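Glycosyl hydrolases family 31 family protein (Aspergillus niger, PDB 6DRU) catalyses the hydrolysis of terminal, non-reducing alpha-D-xylose residues, releasing xylose from the non-reducing end glucose of xyloglucan oligosaccharides. Local coordinates at residues A[110-115]-A[218-223]; A[186-191]-A[229-234]; A[266-271]-A[571-576]; A[543-548]-A[583-588]. All blocks are in the same frame, centred on the assembly; numbering follows the deposited sequence.

Contact 1. Residues A[110-115]-A[218-223]. With MAN (alpha-D-mannopyranose), chain I; MAN (alpha-D-mannopyranose), chain B.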
# COMPACT_ATOMS: atom_id res chain seq x y z
N LEU A 110 -12.22 -32.84 -21.97
CA LEU A 110 -11.98 -31.53 -21.40
C LEU A 110 -10.79 -31.61 -20.44
O LEU A 110 -10.87 -32.27 -19.40
CB LEU A 110 -13.22 -31.01 -20.67
CG LEU A 110 -12.97 -29.73 -19.88
CD1 LEU A 110 -12.73 -28.55 -20.82
CD2 LEU A 110 -14.12 -29.43 -18.94
N LEU A 111 -9.69 -30.94 -20.80
CA LEU A 111 -8.54 -30.87 -19.90
C LEU A 111 -8.84 -29.96 -18.71
O LEU A 111 -8.74 -30.38 -17.55
CB LEU A 111 -7.31 -30.38 -20.67
CG LEU A 111 -6.98 -31.18 -21.93
CD1 LEU A 111 -5.89 -30.48 -22.71
CD2 LEU A 111 -6.56 -32.60 -21.58
N THR A 112 -9.20 -28.71 -18.99
CA THR A 112 -9.61 -27.74 -17.97
C THR A 112 -10.17 -26.52 -18.68
O THR A 112 -9.87 -26.26 -19.84
CB THR A 112 -8.44 -27.33 -17.06
OG1 THR A 112 -8.90 -26.36 -16.11
CG2 THR A 112 -7.31 -26.73 -17.89
N ASN A 113 -11.01 -25.79 -17.96
CA ASN A 113 -11.50 -24.49 -18.40
C ASN A 113 -11.37 -23.50 -17.26
O ASN A 113 -10.99 -23.85 -16.14
CB ASN A 113 -12.95 -24.57 -18.91
CG ASN A 113 -13.89 -25.24 -17.92
OD1 ASN A 113 -13.61 -25.31 -16.73
ND2 ASN A 113 -15.01 -25.74 -18.42
N GLU A 114 -11.67 -22.23 -17.55
CA GLU A 114 -11.63 -21.21 -16.52
C GLU A 114 -12.78 -21.43 -15.54
O GLU A 114 -13.94 -21.55 -15.94
CB GLU A 114 -11.71 -19.81 -17.13
CG GLU A 114 -10.66 -19.56 -18.21
CD GLU A 114 -10.61 -18.10 -18.64
OE1 GLU A 114 -11.68 -17.52 -18.93
OE2 GLU A 114 -9.49 -17.54 -18.71
N TYR A 115 -12.44 -21.50 -14.25
CA TYR A 115 -13.43 -21.77 -13.22
C TYR A 115 -14.45 -20.64 -13.13
O TYR A 115 -14.22 -19.65 -12.44
CB TYR A 115 -12.75 -21.98 -11.86
CG TYR A 115 -13.70 -22.36 -10.75
CD1 TYR A 115 -14.18 -23.66 -10.64
CD2 TYR A 115 -14.11 -21.43 -9.81
CE1 TYR A 115 -15.04 -24.01 -9.62
CE2 TYR A 115 -14.97 -21.77 -8.79
CZ TYR A 115 -15.44 -23.07 -8.70
OH TYR A 115 -16.30 -23.42 -7.68
N TYR A 218 0.78 -18.06 -19.04
CA TYR A 218 0.83 -19.50 -18.79
C TYR A 218 0.74 -20.26 -20.10
O TYR A 218 0.30 -19.73 -21.12
CB TYR A 218 -0.26 -19.95 -17.81
CG TYR A 218 -1.69 -19.81 -18.31
CD1 TYR A 218 -2.29 -20.80 -19.07
CD2 TYR A 218 -2.46 -18.70 -17.97
CE1 TYR A 218 -3.59 -20.69 -19.51
CE2 TYR A 218 -3.77 -18.57 -18.40
CZ TYR A 218 -4.33 -19.57 -19.17
OH TYR A 218 -5.63 -19.45 -19.61
N VAL A 219 1.17 -21.52 -20.06
CA VAL A 219 1.18 -22.41 -21.21
C VAL A 219 0.56 -23.74 -20.80
O VAL A 219 0.86 -24.26 -19.72
CB VAL A 219 2.61 -22.64 -21.75
CG1 VAL A 219 2.59 -23.58 -22.95
CG2 VAL A 219 3.26 -21.32 -22.13
N ILE A 220 -0.32 -24.27 -21.64
CA ILE A 220 -0.95 -25.57 -21.41
C ILE A 220 -0.67 -26.46 -22.62
O ILE A 220 -0.83 -26.03 -23.77
CB ILE A 220 -2.46 -25.43 -21.15
CG1 ILE A 220 -3.10 -26.80 -20.91
CG2 ILE A 220 -3.16 -24.70 -22.29
CD1 ILE A 220 -4.54 -26.73 -20.46
N VAL A 221 -0.24 -27.69 -22.35
CA VAL A 221 0.09 -28.65 -23.39
C VAL A 221 -0.61 -29.97 -23.08
O VAL A 221 -0.65 -30.40 -21.93
CB VAL A 221 1.62 -28.85 -23.52
CG1 VAL A 221 2.23 -29.24 -22.17
CG2 VAL A 221 1.94 -29.89 -24.57
N ALA A 222 -1.17 -30.60 -24.11
CA ALA A 222 -1.94 -31.82 -23.97
C ALA A 222 -1.17 -33.03 -24.49
O ALA A 222 -0.34 -32.92 -25.40
CB ALA A 222 -3.28 -31.72 -24.71
N ALA A 223 -1.45 -34.19 -23.90
CA ALA A 223 -0.90 -35.46 -24.37
C ALA A 223 -1.92 -36.56 -24.11
O ALA A 223 -2.79 -36.43 -23.24
CB ALA A 223 0.43 -35.78 -23.69
C1 MAN I . -18.79 -25.81 -16.40
C2 MAN I . -18.74 -24.32 -16.69
C3 MAN I . -17.38 -23.78 -16.30
C4 MAN I . -17.03 -24.20 -14.89
C5 MAN I . -17.24 -25.68 -14.72
C6 MAN I . -16.95 -26.07 -13.29
O2 MAN I . -19.74 -23.67 -15.95
O3 MAN I . -17.39 -22.37 -16.38
O4 MAN I . -15.68 -23.89 -14.64
O5 MAN I . -18.58 -26.01 -15.02
O6 MAN I . -18.09 -25.82 -12.50
C1 MAN B . -17.70 -30.12 -17.46
C2 MAN B . -17.51 -28.74 -16.84
C3 MAN B . -18.19 -27.69 -17.68
C4 MAN B . -17.81 -27.85 -19.14
C5 MAN B . -18.08 -29.28 -19.55
C6 MAN B . -17.79 -29.47 -21.02
O2 MAN B . -16.14 -28.44 -16.72
O3 MAN B . -17.79 -26.41 -17.23
O4 MAN B . -18.58 -26.98 -19.92
O5 MAN B . -17.25 -30.13 -18.79
O6 MAN B . -18.30 -30.71 -21.45
O HOH W 1 -7.01 -18.04 -17.80

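Contact 2. Residues A[186-191]-A[229-234]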
# COMPACT_ATOMS: atom_id res chain seq x y z
N GLY A 186 -3.99 -35.93 -18.75
CA GLY A 186 -3.26 -35.87 -20.00
C GLY A 186 -2.91 -34.46 -20.43
O GLY A 186 -3.06 -34.11 -21.60
N TYR A 187 -2.44 -33.64 -19.49
CA TYR A 187 -1.99 -32.31 -19.85
C TYR A 187 -1.00 -31.81 -18.81
O TYR A 187 -1.02 -32.24 -17.66
CB TYR A 187 -3.15 -31.32 -20.00
CG TYR A 187 -3.81 -30.91 -18.71
CD1 TYR A 187 -4.83 -31.67 -18.15
CD2 TYR A 187 -3.43 -29.74 -18.05
CE1 TYR A 187 -5.44 -31.29 -16.97
CE2 TYR A 187 -4.03 -29.36 -16.87
CZ TYR A 187 -5.04 -30.14 -16.33
OH TYR A 187 -5.65 -29.76 -15.16
N ALA A 188 -0.13 -30.90 -19.24
CA ALA A 188 0.81 -30.22 -18.37
C ALA A 188 0.55 -28.72 -18.43
O ALA A 188 -0.05 -28.21 -19.38
CB ALA A 188 2.26 -30.53 -18.76
N PHE A 189 1.02 -28.02 -17.40
CA PHE A 189 0.70 -26.61 -17.21
C PHE A 189 1.92 -25.90 -16.64
O PHE A 189 2.56 -26.40 -15.72
CB PHE A 189 -0.50 -26.46 -16.27
CG PHE A 189 -1.03 -25.05 -16.17
CD1 PHE A 189 -0.47 -24.15 -15.27
CD2 PHE A 189 -2.11 -24.64 -16.94
CE1 PHE A 189 -0.96 -22.86 -15.16
CE2 PHE A 189 -2.60 -23.35 -16.83
CZ PHE A 189 -2.03 -22.46 -15.94
N ILE A 190 2.24 -24.73 -17.21
CA ILE A 190 3.37 -23.92 -16.77
C ILE A 190 2.86 -22.52 -16.46
O ILE A 190 2.34 -21.83 -17.34
CB ILE A 190 4.48 -23.86 -17.84
CG1 ILE A 190 4.95 -25.26 -18.21
CG2 ILE A 190 5.65 -23.01 -17.34
CD1 ILE A 190 5.98 -25.28 -19.32
N TRP A 191 3.01 -22.11 -15.20
CA TRP A 191 2.70 -20.75 -14.76
C TRP A 191 3.97 -19.93 -14.92
O TRP A 191 4.80 -19.84 -14.01
CB TRP A 191 2.18 -20.77 -13.33
CG TRP A 191 1.78 -19.45 -12.72
CD1 TRP A 191 2.49 -18.75 -11.79
CD2 TRP A 191 0.58 -18.71 -12.96
NE1 TRP A 191 1.81 -17.61 -11.44
CE2 TRP A 191 0.63 -17.56 -12.15
CE3 TRP A 191 -0.53 -18.90 -13.79
CZ2 TRP A 191 -0.38 -16.60 -12.14
CZ3 TRP A 191 -1.54 -17.94 -13.78
CH2 TRP A 191 -1.45 -16.81 -12.96
N ASP A 229 5.74 -39.56 -20.84
CA ASP A 229 7.02 -39.27 -21.48
C ASP A 229 6.88 -38.17 -22.52
O ASP A 229 7.82 -37.40 -22.73
CB ASP A 229 7.59 -40.54 -22.11
CG ASP A 229 8.04 -41.56 -21.07
OD1 ASP A 229 8.54 -41.13 -20.01
OD2 ASP A 229 7.90 -42.77 -21.32
N THR A 230 5.71 -38.08 -23.17
CA THR A 230 5.48 -37.01 -24.12
C THR A 230 5.29 -35.68 -23.41
O THR A 230 5.80 -34.65 -23.86
CB THR A 230 4.27 -37.33 -25.00
OG1 THR A 230 4.52 -38.53 -25.73
CG2 THR A 230 4.01 -36.20 -25.98
N LEU A 231 4.56 -35.68 -22.29
CA LEU A 231 4.40 -34.46 -21.50
C LEU A 231 5.75 -33.88 -21.11
O LEU A 231 5.99 -32.67 -21.25
CB LEU A 231 3.55 -34.74 -20.26
CG LEU A 231 2.04 -34.86 -20.47
CD1 LEU A 231 1.35 -35.19 -19.16
CD2 LEU A 231 1.49 -33.56 -21.04
N GLN A 232 6.66 -34.73 -20.62
CA GLN A 232 8.00 -34.26 -20.28
C GLN A 232 8.78 -33.84 -21.53
O GLN A 232 9.64 -32.96 -21.45
CB GLN A 232 8.76 -35.33 -19.51
CG GLN A 232 8.24 -35.56 -18.10
CD GLN A 232 8.37 -34.33 -17.23
OE1 GLN A 232 9.40 -33.66 -17.24
NE2 GLN A 232 7.32 -34.03 -16.48
N GLN A 233 8.50 -34.46 -22.67
CA GLN A 233 9.12 -34.03 -23.91
C GLN A 233 8.68 -32.62 -24.29
O GLN A 233 9.47 -31.82 -24.79
CB GLN A 233 8.80 -35.00 -25.04
CG GLN A 233 9.83 -35.05 -26.16
CD GLN A 233 9.32 -35.76 -27.39
OE1 GLN A 233 8.67 -36.80 -27.30
NE2 GLN A 233 9.63 -35.21 -28.56
N ARG A 234 7.40 -32.30 -24.03
CA ARG A 234 6.88 -30.97 -24.34
C ARG A 234 7.35 -29.94 -23.33
O ARG A 234 7.67 -28.80 -23.70
CB ARG A 234 5.36 -31.02 -24.40
CG ARG A 234 4.80 -32.05 -25.37
CD ARG A 234 4.86 -31.56 -26.80
NE ARG A 234 4.25 -32.52 -27.73
CZ ARG A 234 4.94 -33.42 -28.43
NH1 ARG A 234 6.25 -33.49 -28.32
NH2 ARG A 234 4.30 -34.24 -29.25

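Contact 3. Residues A[266-271]-A[571-576]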
# COMPACT_ATOMS: atom_id res chain seq x y z
N GLU A 266 44.58 -32.49 1.30
CA GLU A 266 45.64 -33.26 0.66
C GLU A 266 45.79 -34.64 1.29
O GLU A 266 46.08 -35.62 0.60
CB GLU A 266 46.96 -32.49 0.71
CG GLU A 266 47.01 -31.31 -0.25
CD GLU A 266 48.26 -30.47 -0.09
OE1 GLU A 266 48.83 -30.45 1.03
OE2 GLU A 266 48.69 -29.85 -1.08
N LEU A 267 45.59 -34.75 2.61
CA LEU A 267 45.65 -36.06 3.25
C LEU A 267 44.44 -36.91 2.88
O LEU A 267 44.54 -38.14 2.87
CB LEU A 267 45.76 -35.92 4.77
CG LEU A 267 46.98 -35.17 5.31
CD1 LEU A 267 46.92 -35.09 6.83
CD2 LEU A 267 48.27 -35.82 4.85
N LEU A 268 43.31 -36.27 2.58
CA LEU A 268 42.14 -37.02 2.14
C LEU A 268 42.40 -37.69 0.79
O LEU A 268 42.06 -38.86 0.60
CB LEU A 268 40.93 -36.08 2.06
CG LEU A 268 39.60 -36.66 1.58
CD1 LEU A 268 39.09 -37.72 2.54
CD2 LEU A 268 38.60 -35.53 1.46
N ALA A 269 42.99 -36.95 -0.15
CA ALA A 269 43.35 -37.55 -1.44
C ALA A 269 44.41 -38.63 -1.27
O ALA A 269 44.39 -39.63 -1.99
CB ALA A 269 43.83 -36.46 -2.40
N GLN A 270 45.34 -38.43 -0.34
CA GLN A 270 46.34 -39.46 -0.06
C GLN A 270 45.69 -40.73 0.48
O GLN A 270 46.16 -41.83 0.19
CB GLN A 270 47.38 -38.93 0.92
CG GLN A 270 48.66 -39.75 0.97
CD GLN A 270 49.52 -39.57 -0.27
OE1 GLN A 270 50.05 -38.49 -0.51
NE2 GLN A 270 49.65 -40.63 -1.06
N ASN A 271 44.62 -40.59 1.26
CA ASN A 271 43.95 -41.77 1.82
C ASN A 271 43.25 -42.57 0.73
O ASN A 271 43.35 -43.80 0.69
CB ASN A 271 42.97 -41.34 2.90
CG ASN A 271 43.49 -41.62 4.30
OD1 ASN A 271 43.22 -42.67 4.88
ND2 ASN A 271 44.24 -40.67 4.85
N ALA A 571 34.27 -37.33 10.99
CA ALA A 571 34.56 -37.82 9.65
C ALA A 571 33.30 -38.33 8.95
O ALA A 571 32.27 -38.60 9.57
CB ALA A 571 35.60 -38.94 9.72
N ASN A 572 33.42 -38.47 7.62
CA ASN A 572 32.34 -38.98 6.78
C ASN A 572 32.89 -39.76 5.60
O ASN A 572 32.30 -39.76 4.51
CB ASN A 572 31.43 -37.83 6.30
CG ASN A 572 30.16 -38.32 5.62
OD1 ASN A 572 29.33 -38.99 6.24
ND2 ASN A 572 30.00 -37.99 4.35
N GLU A 573 34.03 -40.43 5.78
CA GLU A 573 34.72 -41.15 4.73
C GLU A 573 34.27 -42.60 4.70
O GLU A 573 33.74 -43.12 5.68
CB GLU A 573 36.23 -41.07 4.96
CG GLU A 573 36.85 -39.69 4.70
CD GLU A 573 36.43 -38.65 5.73
OE1 GLU A 573 35.59 -37.78 5.39
OE2 GLU A 573 36.92 -38.71 6.87
N PRO A 574 34.45 -43.29 3.56
CA PRO A 574 33.97 -44.68 3.46
C PRO A 574 34.62 -45.63 4.47
O PRO A 574 34.10 -46.74 4.65
CB PRO A 574 34.33 -45.07 2.02
CG PRO A 574 35.32 -44.06 1.56
CD PRO A 574 34.98 -42.80 2.28
N TRP A 575 35.71 -45.23 5.12
CA TRP A 575 36.36 -46.04 6.14
C TRP A 575 36.07 -45.55 7.55
O TRP A 575 36.71 -46.01 8.50
CB TRP A 575 37.87 -46.07 5.90
CG TRP A 575 38.44 -44.71 5.69
CD1 TRP A 575 38.84 -43.83 6.65
CD2 TRP A 575 38.69 -44.07 4.43
NE1 TRP A 575 39.31 -42.68 6.06
CE2 TRP A 575 39.23 -42.80 4.70
CE3 TRP A 575 38.51 -44.46 3.09
CZ2 TRP A 575 39.59 -41.91 3.69
CZ3 TRP A 575 38.86 -43.57 2.09
CH2 TRP A 575 39.40 -42.31 2.40
N SER A 576 35.13 -44.62 7.71
CA SER A 576 34.87 -43.99 9.00
C SER A 576 33.64 -44.54 9.70
O SER A 576 33.21 -43.97 10.71
CB SER A 576 34.73 -42.47 8.81
OG SER A 576 35.86 -41.93 8.16

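Contact 4. Residues A[543-548]-A[583-588]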
# COMPACT_ATOMS: atom_id res chain seq x y z
N ARG A 543 22.45 -48.00 4.66
CA ARG A 543 21.22 -48.03 3.88
C ARG A 543 21.11 -46.80 2.99
O ARG A 543 20.73 -46.91 1.82
CB ARG A 543 20.01 -48.12 4.81
CG ARG A 543 19.92 -49.41 5.62
CD ARG A 543 19.68 -50.61 4.73
NE ARG A 543 19.22 -51.76 5.50
CZ ARG A 543 18.94 -52.95 4.97
NH1 ARG A 543 19.08 -53.14 3.66
NH2 ARG A 543 18.53 -53.94 5.74
N TRP A 544 21.44 -45.63 3.53
CA TRP A 544 21.32 -44.39 2.78
C TRP A 544 22.36 -44.31 1.66
O TRP A 544 22.04 -43.96 0.52
CB TRP A 544 21.47 -43.20 3.73
CG TRP A 544 20.72 -41.97 3.33
CD1 TRP A 544 20.61 -41.46 2.07
CD2 TRP A 544 20.00 -41.08 4.19
NE1 TRP A 544 19.85 -40.31 2.09
CE2 TRP A 544 19.47 -40.05 3.38
CE3 TRP A 544 19.75 -41.06 5.56
CZ2 TRP A 544 18.71 -39.02 3.91
CZ3 TRP A 544 18.99 -40.03 6.08
CH2 TRP A 544 18.48 -39.02 5.26
N LEU A 545 23.62 -44.64 1.98
CA LEU A 545 24.68 -44.60 0.98
C LEU A 545 24.40 -45.56 -0.17
O LEU A 545 24.72 -45.27 -1.33
CB LEU A 545 26.03 -44.92 1.64
CG LEU A 545 27.34 -44.66 0.89
CD1 LEU A 545 27.69 -45.80 -0.06
CD2 LEU A 545 27.27 -43.34 0.13
N ALA A 546 23.79 -46.71 0.13
CA ALA A 546 23.45 -47.66 -0.92
C ALA A 546 22.43 -47.08 -1.88
O ALA A 546 22.49 -47.32 -3.09
CB ALA A 546 22.92 -48.96 -0.30
N TRP A 547 21.48 -46.29 -1.37
CA TRP A 547 20.46 -45.70 -2.23
C TRP A 547 21.06 -44.68 -3.18
O TRP A 547 20.64 -44.59 -4.35
CB TRP A 547 19.37 -45.05 -1.37
CG TRP A 547 18.35 -44.31 -2.18
CD1 TRP A 547 17.77 -44.72 -3.34
CD2 TRP A 547 17.79 -43.02 -1.88
NE1 TRP A 547 16.88 -43.76 -3.79
CE2 TRP A 547 16.88 -42.71 -2.91
CE3 TRP A 547 17.98 -42.10 -0.85
CZ2 TRP A 547 16.16 -41.52 -2.93
CZ3 TRP A 547 17.26 -40.92 -0.87
CH2 TRP A 547 16.36 -40.64 -1.91
N THR A 548 22.03 -43.89 -2.72
CA THR A 548 22.63 -42.87 -3.56
C THR A 548 23.34 -43.46 -4.77
O THR A 548 23.59 -42.73 -5.74
CB THR A 548 23.61 -42.01 -2.75
OG1 THR A 548 24.73 -42.81 -2.37
CG2 THR A 548 22.93 -41.48 -1.51
N PRO A 583 33.91 -52.50 3.76
CA PRO A 583 33.73 -53.23 2.50
C PRO A 583 32.35 -53.05 1.88
O PRO A 583 32.21 -53.13 0.66
CB PRO A 583 33.97 -54.69 2.90
CG PRO A 583 33.67 -54.73 4.36
CD PRO A 583 34.15 -53.42 4.88
N ILE A 584 31.33 -52.79 2.70
CA ILE A 584 29.99 -52.55 2.16
C ILE A 584 29.95 -51.22 1.42
O ILE A 584 29.40 -51.13 0.31
CB ILE A 584 28.94 -52.60 3.28
CG1 ILE A 584 29.12 -53.85 4.14
CG2 ILE A 584 27.54 -52.57 2.70
CD1 ILE A 584 28.10 -53.97 5.25
N ILE A 585 30.52 -50.18 2.02
CA ILE A 585 30.49 -48.85 1.41
C ILE A 585 31.31 -48.83 0.13
O ILE A 585 30.89 -48.26 -0.89
CB ILE A 585 30.97 -47.79 2.41
CG1 ILE A 585 30.11 -47.82 3.68
CG2 ILE A 585 30.94 -46.41 1.78
CD1 ILE A 585 30.63 -46.94 4.79
N VAL A 586 32.49 -49.46 0.15
CA VAL A 586 33.36 -49.45 -1.02
C VAL A 586 32.76 -50.28 -2.16
O VAL A 586 32.99 -49.97 -3.34
CB VAL A 586 34.77 -49.95 -0.63
CG1 VAL A 586 35.67 -50.03 -1.85
CG2 VAL A 586 35.38 -49.03 0.42
N SER A 587 31.98 -51.31 -1.83
CA SER A 587 31.34 -52.10 -2.88
C SER A 587 30.36 -51.27 -3.69
O SER A 587 30.32 -51.37 -4.92
CB SER A 587 30.63 -53.31 -2.27
OG SER A 587 29.45 -52.92 -1.59
N TYR A 588 29.57 -50.43 -3.02
CA TYR A 588 28.63 -49.58 -3.73
C TYR A 588 29.34 -48.48 -4.51
O TYR A 588 28.83 -48.02 -5.54
CB TYR A 588 27.61 -48.98 -2.76
CG TYR A 588 26.51 -49.95 -2.39
CD1 TYR A 588 25.48 -50.22 -3.29
CD2 TYR A 588 26.50 -50.60 -1.17
CE1 TYR A 588 24.47 -51.10 -2.97
CE2 TYR A 588 25.49 -51.48 -0.84
CZ TYR A 588 24.48 -51.73 -1.74
OH TYR A 588 23.47 -52.61 -1.42

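Contact 1. Residues A[110-115]-A[218-223]
A classic beta bulge turns two successive side chains, L111 and T112, onto the same partner surface, where they meet A222 and I220. The bulge lies in edge strand 108-113 of a four-stranded antiparallel sheet, with both residues opposite F99. Strand 216-222, inside an eight-stranded sheet, runs roughly antiparallel to it at 151°, and the two sheets join through side chains without any hydrogen bond between these segments. Methyl CD1 of L111 meets CB of A222 at 3.5 Å. The extended I220 reaches out with CD1, which lies 3.8 Å from CG2 of T112, the two side chains meeting obliquely. T112 turns this methyl inward because OG1 is rotated opposite the backbone N (chi1 179°); that hydroxyl is bonded to the carbonyl of S142 on strand 135-142. The strand's outer side carries sugar instead. ND2 of N113 donates to O3 of a mannose of the attached glycan over 3.1 Å with an angle of 147° at the hydrogen, and L110 rests CD2 against O2 of the same mannose. The bulged strand is thus lodged between glycan and the beta core of the N-terminal part of the enzyme. Beyond the bulge, E114 swings its carboxylate back toward the interface, where OE1 forms a salt bridge with R124 and accepts a bond from the backbone N of L97. Its other oxygen reaches Y218 through a single water, which donates to OE2 of E114 at 2.7 Å and is hydrogen-bonded to OH of Y218, also at 2.7 Å.

Contact 2. Residues A[186-191]-A[229-234]
This is helix-on-sheet packing in which one leucine, L231 of helix 228-239, presses its branched end onto the backbone of strand 187-191 beside A188. Methyl CD2 does most of the touching. CD2 of L231 lies 3.6 Å from the amide N of A188 and 3.8 Å from the carbonyl C of Y187, so it sits against the peptide link itself, and it also reaches CB of A188 at 3.9 Å. CD1 of L231 is more distant, 4.1 Å from the N of Y187. With CG opposite its own carbonyl carbon (chi1 -77°), L231 sends both methyls down to the strand. The small A188 side chain lets the leucine come close to the main chain, and no polar bond joins the segments. Along the helix, R234 starts toward the sheet but turns aside: T230 CG2 lies 3.8 Å over the centre of its guanidinium, whose NE forms a salt bridge with D27. Y187 points to the other side of the sheet, against L111 and I220, with its OH bonded to E147. Strand 187-191 runs between strands 176-183 and 216-222, and L231 also touches M182 and A223, while I235 and L238 continue the helix's apolar side over A188 and I190.

Contact 3. Residues A[266-271]-A[571-576]
N271 crosses the indole of W575 obliquely, its amide plane turned only 22° from the ring plane. CB of N271 makes the closest approach, 3.5 Å from CZ2 of W575, while OD1 of N271 stands 3.6 Å above the ring plane, displaced toward the rim. The opposite ring face is covered from within the loop by E573 CB and P574 CD, so the indole is held between helix 262-274 and its own type I turn, E573 to S576. A chi1 of 49° places the ring of W575 between its backbone N and carbonyl carbon, folding it back over these two residues. The asparagine amide is steadied from its helix: ND2 of N271 donates to the carbonyl O of L267 at 3.2 Å, nearly straight at 167°. That oxygen also takes the backbone N of N271, from the other face of its carbonyl plane. One turn back, L268 extends CD1 across E573, meeting CG at 3.7 Å and only grazing the indole. E573 bends at chi2 and carries its carboxylate on to the OH of Y259, with OE1 also accepting from the backbone N of N572. On the outside of the TIM barrel, R275 adds a cation-pi contact and F272 an edge-to-face contact to W575, helix 305-316 flanks A269, and P574 continues the loop onto strand 252-254 and helix 582-594.

Contact 4. Residues A[543-548]-A[583-588]
A546 is a low spot on helix 543-548 into which the flat ring of Y588 is laid. CB of A546 stands over one face of the Y588 ring, 3.6 Å from its centroid and 17° off the normal, a CH-pi contact in which the methyl lies somewhat nearer the hydroxyl end, 3.5 Å from CZ of Y588. Behind the methyl the ring also reaches the main chain, with CD1 of Y588 4.0 Å from CA of A546. Because the alanine is so short, the broad tyrosine can lie close against the helix. The opposite fit is made by L545, a bump aimed at the partner helix. With CG rotated away from its backbone N (chi1 -167°), L545 pushes CD1 into the dip between I585 and Y588, 3.8 Å from CG2 of I585 and 4.2 Å from CB of Y588. L545 and I585 meet at about a right angle. Bump and low spot thus sit side by side on segment 543-548, whose axis runs almost parallel to that of 583-588, 11° apart in direction and 9.7 Å at closest approach. The interface is buried and apolar, without a hydrogen bond between the segments; the polar end of Y588 passes beyond it, where OH bonds to the carbonyl O of Q699. Both helices belong to the TIM-barrel domain. W544 and W547 turn from the interface onto helix 492-508, L545 also touches M554 of strand 554-555, I585 leans on Y541 one turn before L545, and R543 and W547 send hydrogen bonds to A696 and Y643.

Contacts 1 and 2 make one layered unit: their centres are 11 Å apart, strands 216-222 and 187-191 are neighbours in the eight-stranded sheet, and helix 228-239 follows directly on strand 216-222. That sheet takes the bulged strand on one side and the helix on the other. Contacts 3 and 4 lie later in the chain, 16 Å apart between centres, with alternating segments inside the TIM-barrel domain; they touch where P574 O packs against I585 CD1. The two groups are in series, contacts 1 and 3 being 53 Å apart between centres on opposite sides of the chain's centre. Accordingly, one pair ties the N-terminal beta region together, the other joins helices and a loop on the outside of the barrel.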